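Local coordinates for hypothetical protein MerP (PDB 1OSD), which is a periplasmic mercury-binding protein of bacterial mercury resistance and probably hands mercuric ions on to a membrane transporter, at residues Leu7-Met12 with Ile19-Ala24; Ala43-Asp48 with Gln55-Ala60. All coordinates share one frame; numbering follows the deposited sequence. Where two conformers were deposited one is given.

Overall arrangement
Contact 1 and contact 2 follow one another along the chain, and their centres lie about 10 Å apart in this small ferredoxin-like domain. Each sets a helix against the same antiparallel sheet: contact 1 brings helix 17-26 to the end of strand 2-8 and the loop after it, contact 2 brings helix 54-63 to strand 42-48. These two strands are neighbours in the sheet, and a probable hydrogen bond from Leu7 N to Ala43 O joins the contacts there. The helices also touch, Ala24 CB lying 3.7 Å from Ala60 O. Contact 1 lies next to the Cys14-Cys17 disulfide at the start of helix 17-26, while contact 2 lies in the common core between the sheet and both helices.

Contact 1 (Leu7-Met12 with Ile19-Ala24); sequences LSVPGM and ITVKKA
Val9 and Met12 meet Val21 in the first beta-alpha connection of the ferredoxin-like (beta-alpha-beta-beta-alpha-beta) heavy-metal-associated domain, where the loop leaving strand 2-8 passes the inner side of helix 17-26. The interaction between the segments is apolar, made by three buried side chains. Val9 sends CG1, held anti to its backbone N (chi1 -168°), to within 4.2 Å of CG2 of Val21, and the two side chains slide past each other in opposite directions. Met12 touches the same methyl more loosely. Its CB points to one side of the helix, and CG, anti to the backbone N (chi1 -167°), brings the side chain nearer; it also rests on Cys17 and Pro18. Cys17 forms a disulfide with Cys14 in this oxidized form, so Met12 packs beside one cysteine of the CxxC pair that, once reduced, probably binds mercury. The side chains of Val9 and Thr20 both touch Tyr66, which links the loop to the helix a second time.

Backbone hydrogen bonding shapes the loop. Val9 to Met12 form a type I beta turn, closed by Met12 N donating to Val9 O at 3.1 Å. Val9 and Met12 both reach the same methyl, Met12 CG lying 4.4 Å from Val21 CG2.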
ATOM      1  N   LEU A   7       3.911  -1.559   4.470  1.00 37.50           N
ATOM      2  CA  LEU A   7       2.576  -1.762   4.995  1.00 36.87           C
ATOM      3  C   LEU A   7       2.333  -3.210   5.110  1.00 36.79           C
ATOM      4  O   LEU A   7       2.696  -4.010   4.247  1.00 36.51           O
ATOM      5  CB  LEU A   7       1.513  -1.108   4.127  1.00 36.42           C
ATOM      6  CG  LEU A   7       1.570   0.388   3.838  1.00 38.49           C
ATOM      7  CD1 LEU A   7       0.365   0.858   2.931  1.00 30.64           C
ATOM      8  CD2 LEU A   7       1.692   1.227   5.167  1.00 39.38           C
ATOM      9  N   SER A   8       1.726  -3.563   6.230  1.00 35.07           N
ATOM     10  CA  SER A   8       1.247  -4.914   6.479  1.00 35.31           C
ATOM     11  C   SER A   8      -0.171  -5.024   5.996  1.00 34.96           C
ATOM     12  O   SER A   8      -1.015  -4.260   6.443  1.00 32.49           O
ATOM     13  CB  SER A   8       1.402  -5.308   7.950  0.50 35.12           C
ATOM     14  OG  SER A   8       2.783  -5.302   8.207  0.50 37.67           O
ATOM     15  N   VAL A   9      -0.462  -6.061   5.201  1.00 35.97           N
ATOM     16  CA  VAL A   9      -1.836  -6.200   4.652  1.00 35.81           C
ATOM     17  C   VAL A   9      -2.420  -7.583   4.953  1.00 34.42           C
ATOM     18  O   VAL A   9      -2.323  -8.469   4.113  1.00 36.83           O
ATOM     19  CB  VAL A   9      -1.842  -5.901   3.214  1.00 34.50           C
ATOM     20  CG1 VAL A   9      -3.234  -5.748   2.725  1.00 38.42           C
ATOM     21  CG2 VAL A   9      -0.971  -4.664   2.931  1.00 35.83           C
ATOM     22  N   PRO A  10      -2.938  -7.780   6.164  1.00 37.16           N
ATOM     23  CA  PRO A  10      -3.233  -9.153   6.658  1.00 38.67           C
ATOM     24  C   PRO A  10      -4.259  -9.920   5.849  1.00 38.01           C
ATOM     25  O   PRO A  10      -4.246 -11.156   5.812  1.00 41.14           O
ATOM     26  CB  PRO A  10      -3.657  -8.942   8.119  1.00 39.88           C
ATOM     27  CG  PRO A  10      -4.011  -7.451   8.229  1.00 41.15           C
ATOM     28  CD  PRO A  10      -3.070  -6.756   7.231  1.00 38.22           C
ATOM     29  N   GLY A  11      -5.151  -9.199   5.178  1.00 36.73           N
ATOM     30  CA  GLY A  11      -6.070  -9.819   4.272  1.00 36.90           C
ATOM     31  C   GLY A  11      -5.709 -10.212   2.866  1.00 35.67           C
ATOM     32  O   GLY A  11      -6.613 -10.710   2.113  1.00 35.34           O
ATOM     33  N   MET A  12      -4.472  -9.959   2.494  1.00 36.24           N
ATOM     34  CA  MET A  12      -3.893 -10.265   1.207  1.00 37.13           C
ATOM     35  C   MET A  12      -3.566 -11.788   1.084  1.00 37.64           C
ATOM     36  O   MET A  12      -2.410 -12.215   1.120  1.00 36.72           O
ATOM     37  CB  MET A  12      -2.645  -9.372   1.025  1.00 37.40           C
ATOM     38  CG  MET A  12      -2.057  -9.316  -0.369  0.50 39.02           C
ATOM     39  SD  MET A  12      -0.272  -9.290  -0.355  0.50 36.08           S
ATOM     40  CE  MET A  12      -0.021  -7.624   0.304  0.50 36.79           C
ATOM     41  N   ILE A  19      -2.085  -7.732  -6.550  1.00 34.35           N
ATOM     42  CA  ILE A  19      -2.329  -6.775  -7.602  1.00 36.16           C
ATOM     43  C   ILE A  19      -3.471  -5.819  -7.312  1.00 35.35           C
ATOM     44  O   ILE A  19      -3.404  -4.630  -7.670  1.00 35.71           O
ATOM     45  CB  ILE A  19      -2.426  -7.503  -8.937  1.00 36.66           C
ATOM     46  CG1 ILE A  19      -0.973  -7.987  -9.313  1.00 40.58           C
ATOM     47  CG2 ILE A  19      -3.114  -6.617  -9.995  1.00 38.24           C
ATOM     48  CD1 ILE A  19      -0.746  -8.317 -10.714  1.00 45.00           C
ATOM     49  N   THR A  20      -4.426  -6.301  -6.571  1.00 34.57           N
ATOM     50  CA  THR A  20      -5.533  -5.523  -6.142  1.00 35.07           C
ATOM     51  C   THR A  20      -4.985  -4.382  -5.321  1.00 34.56           C
ATOM     52  O   THR A  20      -5.433  -3.234  -5.468  1.00 36.55           O
ATOM     53  CB  THR A  20      -6.584  -6.342  -5.380  1.00 34.35           C
ATOM     54  OG1 THR A  20      -7.259  -7.282  -6.245  1.00 31.40           O
ATOM     55  CG2 THR A  20      -7.725  -5.377  -4.845  1.00 36.19           C
ATOM     56  N   VAL A  21      -4.040  -4.684  -4.465  1.00 35.20           N
ATOM     57  CA  VAL A  21      -3.495  -3.739  -3.468  1.00 34.81           C
ATOM     58  C   VAL A  21      -2.584  -2.747  -4.169  1.00 36.17           C
ATOM     59  O   VAL A  21      -2.725  -1.548  -3.996  1.00 37.46           O
ATOM     60  CB  VAL A  21      -2.810  -4.435  -2.276  1.00 34.72           C
ATOM     61  CG1 VAL A  21      -1.913  -3.309  -1.354  1.00 34.93           C
ATOM     62  CG2 VAL A  21      -3.815  -5.378  -1.417  1.00 36.34           C
ATOM     63  N   LYS A  22      -1.724  -3.263  -5.054  1.00 35.56           N
ATOM     64  CA  LYS A  22      -0.807  -2.536  -5.784  1.00 33.03           C
ATOM     65  C   LYS A  22      -1.605  -1.486  -6.571  1.00 35.17           C
ATOM     66  O   LYS A  22      -1.281  -0.304  -6.487  1.00 38.37           O
ATOM     67  CB  LYS A  22      -0.026  -3.449  -6.724  1.00 32.97           C
ATOM     68  CG  LYS A  22       1.085  -2.709  -7.584  1.00 33.89           C
ATOM     69  CD  LYS A  22       1.935  -3.781  -8.305  1.00 40.31           C
ATOM     70  CE  LYS A  22       3.358  -3.497  -8.660  1.00 44.48           C
ATOM     71  NZ  LYS A  22       3.810  -2.064  -8.779  1.00 45.88           N
ATOM     72  N   LYS A  23      -2.589  -1.897  -7.361  1.00 35.77           N
ATOM     73  CA  LYS A  23      -3.420  -0.970  -8.126  1.00 38.13           C
ATOM     74  C   LYS A  23      -4.013   0.151  -7.256  1.00 38.57           C
ATOM     75  O   LYS A  23      -3.832   1.355  -7.548  1.00 35.96           O
ATOM     76  CB  LYS A  23      -4.585  -1.683  -8.839  1.00 37.17           C
ATOM     77  CG  LYS A  23      -4.094  -2.585  -9.955  1.00 43.64           C
ATOM     78  CD  LYS A  23      -5.138  -2.948 -11.047  1.00 50.44           C
ATOM     79  CE  LYS A  23      -4.530  -4.043 -12.068  1.00 52.36           C
ATOM     80  NZ  LYS A  23      -5.580  -4.979 -12.605  1.00 54.00           N
ATOM     81  N   ALA A  24      -4.712  -0.260  -6.181  1.00 35.91           N
ATOM     82  CA  ALA A  24      -5.265   0.731  -5.251  1.00 35.97           C
ATOM     83  C   ALA A  24      -4.281   1.743  -4.739  1.00 35.28           C
ATOM     84  O   ALA A  24      -4.543   2.978  -4.812  1.00 38.68           O
ATOM     85  CB  ALA A  24      -6.054   0.037  -4.086  1.00 36.15           C
TER

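Contact 2 (Ala43-Asp48 with Gln55-Ala60)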
ATOM      1  N   ALA A  43       3.157  -4.453   1.379  1.00 35.29           N
ATOM      2  CA  ALA A  43       3.355  -3.480   0.258  1.00 35.82           C
ATOM      3  C   ALA A  43       4.327  -2.408   0.707  1.00 36.68           C
ATOM      4  O   ALA A  43       4.144  -1.838   1.828  1.00 39.38           O
ATOM      5  CB  ALA A  43       1.998  -2.858  -0.153  1.00 35.60           C
ATOM      6  N   VAL A  44       5.370  -2.126  -0.131  1.00 36.10           N
ATOM      7  CA  VAL A  44       6.412  -1.133   0.108  1.00 38.44           C
ATOM      8  C   VAL A  44       6.129   0.024  -0.883  1.00 38.01           C
ATOM      9  O   VAL A  44       6.138  -0.176  -2.127  1.00 35.61           O
ATOM     10  CB  VAL A  44       7.943  -1.687  -0.189  1.00 36.85           C
ATOM     11  CG1 VAL A  44       9.034  -0.551  -0.014  1.00 40.76           C
ATOM     12  CG2 VAL A  44       8.302  -3.110   0.490  1.00 39.29           C
ATOM     13  N   VAL A  45       5.826   1.208  -0.329  1.00 38.83           N
ATOM     14  CA  VAL A  45       5.307   2.342  -1.095  1.00 37.62           C
ATOM     15  C   VAL A  45       6.249   3.466  -0.942  1.00 38.41           C
ATOM     16  O   VAL A  45       6.599   3.854   0.170  1.00 39.36           O
ATOM     17  CB  VAL A  45       3.955   2.816  -0.551  1.00 38.33           C
ATOM     18  CG1 VAL A  45       3.363   3.932  -1.438  1.00 39.39           C
ATOM     19  CG2 VAL A  45       3.010   1.674  -0.323  1.00 40.19           C
ATOM     20  N   THR A  46       6.709   3.965  -2.085  1.00 38.22           N
ATOM     21  CA  THR A  46       7.563   5.154  -2.176  1.00 36.81           C
ATOM     22  C   THR A  46       6.666   6.320  -2.696  1.00 36.79           C
ATOM     23  O   THR A  46       5.938   6.202  -3.688  1.00 32.82           O
ATOM     24  CB  THR A  46       8.690   4.950  -3.147  1.00 36.37           C
ATOM     25  OG1 THR A  46       9.624   3.998  -2.635  1.00 36.93           O
ATOM     26  CG2 THR A  46       9.489   6.264  -3.324  1.00 37.04           C
ATOM     27  N   PHE A  47       6.680   7.395  -1.948  1.00 35.63           N
ATOM     28  CA  PHE A  47       5.712   8.443  -2.208  1.00 36.80           C
ATOM     29  C   PHE A  47       6.235   9.808  -1.746  1.00 35.94           C
ATOM     30  O   PHE A  47       7.207   9.934  -0.911  1.00 34.03           O
ATOM     31  CB  PHE A  47       4.375   8.114  -1.485  1.00 35.70           C
ATOM     32  CG  PHE A  47       4.451   8.258   0.029  1.00 35.45           C
ATOM     33  CD1 PHE A  47       4.141   9.469   0.637  1.00 31.67           C
ATOM     34  CD2 PHE A  47       4.814   7.153   0.871  1.00 34.66           C
ATOM     35  CE1 PHE A  47       4.200   9.635   2.054  1.00 28.40           C
ATOM     36  CE2 PHE A  47       4.948   7.339   2.298  1.00 34.35           C
ATOM     37  CZ  PHE A  47       4.608   8.599   2.879  1.00 33.90           C
ATOM     38  N   ASP A  48       5.528  10.844  -2.237  1.00 37.31           N
ATOM     39  CA  ASP A  48       5.849  12.193  -1.825  1.00 36.30           C
ATOM     40  C   ASP A  48       4.947  12.718  -0.737  1.00 37.58           C
ATOM     41  O   ASP A  48       3.760  12.858  -0.977  1.00 38.01           O
ATOM     42  CB  ASP A  48       5.849  13.027  -3.077  1.00 36.95           C
ATOM     43  CG  ASP A  48       6.315  14.429  -2.842  1.00 31.55           C
ATOM     44  OD1 ASP A  48       6.421  15.197  -3.876  1.00 36.18           O
ATOM     45  OD2 ASP A  48       6.465  14.942  -1.718  1.00 33.49           O
ATOM     46  N   GLN A  55      -1.705   7.677   6.097  1.00 40.09           N
ATOM     47  CA  GLN A  55      -3.117   7.512   6.325  1.00 41.04           C
ATOM     48  C   GLN A  55      -3.927   7.456   5.041  1.00 39.24           C
ATOM     49  O   GLN A  55      -4.848   6.690   4.940  1.00 36.60           O
ATOM     50  CB  GLN A  55      -3.639   8.528   7.356  1.00 42.79           C
ATOM     51  CG  GLN A  55      -4.832   9.406   6.959  1.00 50.64           C
ATOM     52  CD  GLN A  55      -6.178   8.685   6.952  1.00 61.07           C
ATOM     53  OE1 GLN A  55      -6.378   7.688   7.706  1.00 71.97           O
ATOM     54  NE2 GLN A  55      -7.099   9.147   6.086  1.00 58.97           N
ATOM     55  N   LYS A  56      -3.565   8.261   4.042  1.00 38.17           N
ATOM     56  CA  LYS A  56      -4.249   8.213   2.784  1.00 37.41           C
ATOM     57  C   LYS A  56      -3.945   6.911   2.080  1.00 35.79           C
ATOM     58  O   LYS A  56      -4.756   6.408   1.347  1.00 33.21           O
ATOM     59  CB  LYS A  56      -3.842   9.407   1.913  1.00 37.69           C
ATOM     60  CG  LYS A  56      -4.371  10.820   2.385  1.00 42.53           C
ATOM     61  CD  LYS A  56      -5.891  11.063   2.155  1.00 49.93           C
ATOM     62  CE  LYS A  56      -6.365  12.463   2.667  1.00 49.80           C
ATOM     63  NZ  LYS A  56      -5.396  13.501   2.175  1.00 55.83           N
ATOM     64  N   LEU A  57      -2.749   6.371   2.229  1.00 35.77           N
ATOM     65  CA  LEU A  57      -2.427   5.055   1.693  1.00 35.56           C
ATOM     66  C   LEU A  57      -3.210   3.878   2.336  1.00 35.40           C
ATOM     67  O   LEU A  57      -3.764   2.955   1.685  1.00 30.12           O
ATOM     68  CB  LEU A  57      -0.866   4.793   1.828  1.00 35.11           C
ATOM     69  CG  LEU A  57       0.032   5.733   1.089  1.00 40.03           C
ATOM     70  CD1 LEU A  57       1.485   5.341   1.420  1.00 41.17           C
ATOM     71  CD2 LEU A  57      -0.205   5.784  -0.500  1.00 40.93           C
ATOM     72  N   THR A  58      -3.257   3.917   3.654  1.00 37.30           N
ATOM     73  CA  THR A  58      -3.952   2.843   4.360  1.00 36.98           C
ATOM     74  C   THR A  58      -5.471   2.997   4.121  1.00 37.87           C
ATOM     75  O   THR A  58      -6.186   1.970   4.069  1.00 38.34           O
ATOM     76  CB  THR A  58      -3.593   2.796   5.846  1.00 37.09           C
ATOM     77  OG1 THR A  58      -4.092   3.956   6.412  1.00 33.99           O
ATOM     78  CG2 THR A  58      -1.989   2.775   6.174  1.00 38.93           C
ATOM     79  N   LYS A  59      -5.971   4.230   3.895  1.00 38.63           N
ATOM     80  CA  LYS A  59      -7.370   4.375   3.458  1.00 36.72           C
ATOM     81  C   LYS A  59      -7.512   3.767   2.077  1.00 36.84           C
ATOM     82  O   LYS A  59      -8.429   3.052   1.819  1.00 38.52           O
ATOM     83  CB  LYS A  59      -7.881   5.803   3.500  1.00 40.62           C
ATOM     84  CG  LYS A  59      -9.081   6.120   2.578  1.00 41.20           C
ATOM     85  CD  LYS A  59     -10.516   6.277   3.233  1.00 52.12           C
ATOM     86  CE  LYS A  59     -11.318   7.522   2.604  1.00 56.73           C
ATOM     87  NZ  LYS A  59     -11.417   7.591   1.075  1.00 54.56           N
ATOM     88  N   ALA A  60      -6.616   4.007   1.139  1.00 36.41           N
ATOM     89  CA  ALA A  60      -6.841   3.435  -0.169  1.00 37.34           C
ATOM     90  C   ALA A  60      -6.986   1.885  -0.130  1.00 36.15           C
ATOM     91  O   ALA A  60      -7.718   1.257  -0.955  1.00 34.31           O
ATOM     92  CB  ALA A  60      -5.658   3.831  -1.081  1.00 37.41           C
TER
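This is a buried, wholly apolar helix-to-sheet contact, in which Leu57 of helix 54-63 drops its branched end onto Val45 and Phe47 of strand 42-48. Val45 and Leu57 reach toward each other tip to tip, with Val45 CG1 3.7 Å from Leu57 CD1. The second leucine methyl also reaches that valine branch, CD2 lying 4.1 Å from Val45 CG1, so both leucine methyls touch the same valine methyl. With CG anti to its carbonyl carbon (chi1 -62°), the leucine reaches the strand with CD1 foremost.

Phe47, two residues along and on the same face of the strand, approaches obliquely: its ring atom CD2 comes within 3.8 Å of Leu57 CD1. The ring is swung to that position by a chi1 of 71°, which places CG between the backbone N and the carbonyl carbon. CD1 of Leu57 is therefore shared by the valine and the ring.

In the ferredoxin-like fold of this family, both helices pack on one face of the sheet, and here Val31 of strand 31-37 touches Val45, Phe47 and Leu57, while Ile25 of helix 17-26 touches Val45 and Leu57.

On the helix itself, Gln55 O accepts two hydrogen bonds from the same face of its plane: the helical one from Lys59 N at 2.9 Å and one from Thr58 OG1 at 3.2 Å, the hydroxyl standing above the carbonyl plane.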